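Local atomic coordinates of beta-lactamase (Nostoc sp., PDB entry 6NHS), a protein that probably hydrolyses the beta-lactam ring of penicillin-like antibiotics, as a class D serine beta-lactamase. Residues I37-R42 against R251-L256. Numbering follows the deposited sequence.
Sequences ILIYDR and RSLKAL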
ATOM      1  N   ILE A  37       7.902   9.022  -8.247  1.00 36.27           N
ATOM      2  CA  ILE A  37       8.246   8.501  -6.930  1.00 34.67           C
ATOM      3  C   ILE A  37       8.406   9.676  -5.985  1.00 34.83           C
ATOM      4  O   ILE A  37       8.858  10.757  -6.379  1.00 36.13           O
ATOM      5  CB  ILE A  37       9.510   7.611  -6.957  1.00 35.33           C
ATOM      6  CG1 ILE A  37       9.702   6.916  -5.605  1.00 34.40           C
ATOM      7  CG2 ILE A  37      10.749   8.419  -7.322  1.00 37.11           C
ATOM      8  CD1 ILE A  37      10.796   5.858  -5.588  1.00 35.09           C
ATOM      9  N   LEU A  38       8.001   9.466  -4.740  1.00 33.64           N
ATOM     10  CA  LEU A  38       8.184  10.432  -3.673  1.00 33.75           C
ATOM     11  C   LEU A  38       8.827   9.717  -2.496  1.00 37.25           C
ATOM     12  O   LEU A  38       8.339   8.668  -2.066  1.00 34.86           O
ATOM     13  CB  LEU A  38       6.846  11.052  -3.262  1.00 32.96           C
ATOM     14  CG  LEU A  38       6.900  12.197  -2.258  1.00 38.39           C
ATOM     15  CD1 LEU A  38       7.669  13.376  -2.837  1.00 39.45           C
ATOM     16  CD2 LEU A  38       5.486  12.608  -1.874  1.00 36.37           C
ATOM     17  N   ILE A  39       9.924  10.268  -1.988  1.00 34.29           N
ATOM     18  CA  ILE A  39      10.608   9.709  -0.827  1.00 34.37           C
ATOM     19  C   ILE A  39      10.704  10.797   0.232  1.00 35.17           C
ATOM     20  O   ILE A  39      11.065  11.938  -0.077  1.00 36.85           O
ATOM     21  CB  ILE A  39      11.999   9.155  -1.190  1.00 38.70           C
ATOM     22  CG1 ILE A  39      11.868   8.020  -2.210  1.00 35.22           C
ATOM     23  CG2 ILE A  39      12.706   8.628   0.049  1.00 35.51           C
ATOM     24  CD1 ILE A  39      13.197   7.526  -2.738  1.00 36.73           C
ATOM     25  N   TYR A  40      10.359  10.452   1.472  1.00 33.79           N
ATOM     26  CA  TYR A  40      10.372  11.404   2.578  1.00 35.46           C
ATOM     27  C   TYR A  40      11.354  10.933   3.642  1.00 36.56           C
ATOM     28  O   TYR A  40      11.176   9.855   4.226  1.00 33.45           O
ATOM     29  CB  TYR A  40       8.975  11.582   3.176  1.00 35.92           C
ATOM     30  CG  TYR A  40       8.948  12.541   4.342  1.00 39.21           C
ATOM     31  CD1 TYR A  40       9.243  13.884   4.160  1.00 42.01           C
ATOM     32  CD2 TYR A  40       8.627  12.106   5.623  1.00 38.48           C
ATOM     33  CE1 TYR A  40       9.227  14.771   5.218  1.00 44.57           C
ATOM     34  CE2 TYR A  40       8.606  12.986   6.690  1.00 38.64           C
ATOM     35  CZ  TYR A  40       8.907  14.319   6.477  1.00 41.79           C
ATOM     36  OH  TYR A  40       8.888  15.212   7.523  1.00 42.36           O
ATOM     37  N   ASP A  41      12.375  11.750   3.890  1.00 35.67           N
ATOM     38  CA  ASP A  41      13.390  11.507   4.913  1.00 37.53           C
ATOM     39  C   ASP A  41      12.846  12.024   6.242  1.00 40.93           C
ATOM     40  O   ASP A  41      12.698  13.237   6.428  1.00 39.01           O
ATOM     41  CB  ASP A  41      14.687  12.209   4.504  1.00 38.49           C
ATOM     42  CG  ASP A  41      15.813  12.080   5.526  1.00 39.71           C
ATOM     43  OD1 ASP A  41      15.573  11.903   6.739  1.00 39.21           O
ATOM     44  OD2 ASP A  41      16.978  12.193   5.095  1.00 41.42           O
ATOM     45  N   ARG A  42      12.554  11.108   7.170  1.00 37.38           N
ATOM     46  CA  ARG A  42      11.882  11.509   8.405  1.00 39.19           C
ATOM     47  C   ARG A  42      12.771  12.392   9.270  1.00 41.67           C
ATOM     48  O   ARG A  42      12.340  13.455   9.733  1.00 42.80           O
ATOM     49  CB  ARG A  42      11.438  10.286   9.201  1.00 38.52           C
ATOM     50  CG  ARG A  42      10.653  10.675  10.444  1.00 44.45           C
ATOM     51  CD  ARG A  42      10.617   9.560  11.464  1.00 50.09           C
ATOM     52  NE  ARG A  42      11.936   9.294  12.026  1.00 54.27           N
ATOM     53  CZ  ARG A  42      12.197   8.291  12.858  1.00 56.82           C
ATOM     54  NH1 ARG A  42      13.429   8.112  13.323  1.00 54.26           N
ATOM     55  NH2 ARG A  42      11.224   7.463  13.219  1.00 56.49           N
ATOM     56  N   ARG A 251      16.057   1.118  -7.265  1.00 42.76           N
ATOM     57  CA  ARG A 251      17.083   1.952  -7.878  1.00 45.18           C
ATOM     58  C   ARG A 251      17.063   3.362  -7.309  1.00 43.51           C
ATOM     59  O   ARG A 251      18.115   3.999  -7.173  1.00 44.88           O
ATOM     60  CB  ARG A 251      16.900   1.971  -9.395  1.00 45.97           C
ATOM     61  CG  ARG A 251      17.000   0.588 -10.022  1.00 49.40           C
ATOM     62  CD  ARG A 251      17.048   0.665 -11.533  1.00 54.46           C
ATOM     63  NE  ARG A 251      17.086  -0.662 -12.141  1.00 58.01           N
ATOM     64  CZ  ARG A 251      17.406  -0.893 -13.411  1.00 60.98           C
ATOM     65  NH1 ARG A 251      17.727   0.116 -14.210  1.00 60.37           N
ATOM     66  NH2 ARG A 251      17.411  -2.136 -13.877  1.00 63.42           N
ATOM     67  N   SER A 252      15.876   3.867  -6.961  1.00 40.43           N
ATOM     68  CA  SER A 252      15.787   5.203  -6.375  1.00 40.41           C
ATOM     69  C   SER A 252      16.456   5.245  -5.006  1.00 40.96           C
ATOM     70  O   SER A 252      17.263   6.139  -4.725  1.00 41.26           O
ATOM     71  CB  SER A 252      14.325   5.636  -6.274  1.00 37.77           C
ATOM     72  OG  SER A 252      13.699   5.607  -7.545  1.00 38.77           O
ATOM     73  N   LEU A 253      16.134   4.278  -4.143  1.00 39.59           N
ATOM     74  CA  LEU A 253      16.732   4.228  -2.812  1.00 39.27           C
ATOM     75  C   LEU A 253      18.247   4.062  -2.884  1.00 41.57           C
ATOM     76  O   LEU A 253      18.983   4.695  -2.116  1.00 43.64           O
ATOM     77  CB  LEU A 253      16.105   3.092  -2.003  1.00 40.23           C
ATOM     78  CG  LEU A 253      14.620   3.263  -1.670  1.00 36.01           C
ATOM     79  CD1 LEU A 253      14.056   1.997  -1.042  1.00 32.73           C
ATOM     80  CD2 LEU A 253      14.402   4.458  -0.756  1.00 35.58           C
ATOM     81  N   LYS A 254      18.737   3.222  -3.800  1.00 42.50           N
ATOM     82  CA  LYS A 254      20.183   3.058  -3.933  1.00 43.42           C
ATOM     83  C   LYS A 254      20.837   4.333  -4.454  1.00 45.25           C
ATOM     84  O   LYS A 254      21.960   4.664  -4.059  1.00 44.84           O
ATOM     85  CB  LYS A 254      20.498   1.872  -4.841  1.00 47.12           C
ATOM     86  CG  LYS A 254      20.345   0.527  -4.144  1.00 52.23           C
ATOM     87  CD  LYS A 254      20.977  -0.600  -4.933  1.00 60.27           C
ATOM     88  CE  LYS A 254      20.041  -1.127  -6.006  1.00 64.82           C
ATOM     89  NZ  LYS A 254      19.946  -2.613  -5.934  1.00 69.52           N
ATOM     90  N   ALA A 255      20.149   5.067  -5.335  1.00 44.11           N
ATOM     91  CA  ALA A 255      20.667   6.351  -5.798  1.00 48.60           C
ATOM     92  C   ALA A 255      20.852   7.338  -4.654  1.00 49.47           C
ATOM     93  O   ALA A 255      21.672   8.256  -4.764  1.00 52.33           O
ATOM     94  CB  ALA A 255      19.737   6.948  -6.854  1.00 47.22           C
ATOM     95  N   LEU A 256      20.105   7.172  -3.568  1.00 46.17           N
ATOM     96  CA  LEU A 256      20.261   7.976  -2.368  1.00 46.21           C
ATOM     97  C   LEU A 256      21.268   7.384  -1.389  1.00 48.78           C
ATOM     98  O   LEU A 256      21.422   7.912  -0.284  1.00 51.74           O
ATOM     99  CB  LEU A 256      18.905   8.149  -1.680  1.00 46.44           C
ATOM    100  CG  LEU A 256      17.851   8.868  -2.524  1.00 47.29           C
ATOM    101  CD1 LEU A 256      16.487   8.772  -1.879  1.00 46.71           C
ATOM    102  CD2 LEU A 256      18.240  10.319  -2.738  1.00 50.77           C
TER
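I39 extends its CD1 methyl from strand 35-41 toward L253 of helix 239-255 and toward L256. This is the C-terminal helix of the penicillin-binding-protein/beta-lactamase fold lying on the antiparallel sheet, and the contact is purely side-chain packing, with no hydrogen bond crossing it. The two segment axes come no closer than 10.4 Å and cross at -42°, a gap bridged by the side chains of I37 and I39 from the strand and of S252, L253 and L256 from the other segment. I39 and L256 meet tip to tip, CD1 of I39 lying 3.6 Å from CD1 of L256. L253 instead runs across I39 at a slant: its bond from the backbone heads past the strand, but its CD2 swings in to 3.8 Å from I39 CD1. In I39, CG1 stands opposite the carbonyl carbon (chi1 -62°) and chi2 is extended at 173°, which carries the terminal methyl out to both leucines.

The alternation of the strand puts I37 on the same face, while L38 and Y40 turn to the other side, toward helix 161-172. I37 meets S252, whose small side chain lets the strand residue close in: CD1 of I37 is 3.6 Å from S252 CB. A serine hydroxyl would be costly among these buried methyls, but it bonds back to the carbonyl of V248 one turn earlier in the helix, so its polarity is satisfied locally. L256 also touches Y48 of strand 46-50, extending the apolar layer over the neighbouring strand. S252 OG itself rests 3.5 Å from the CD1 methyl of I37.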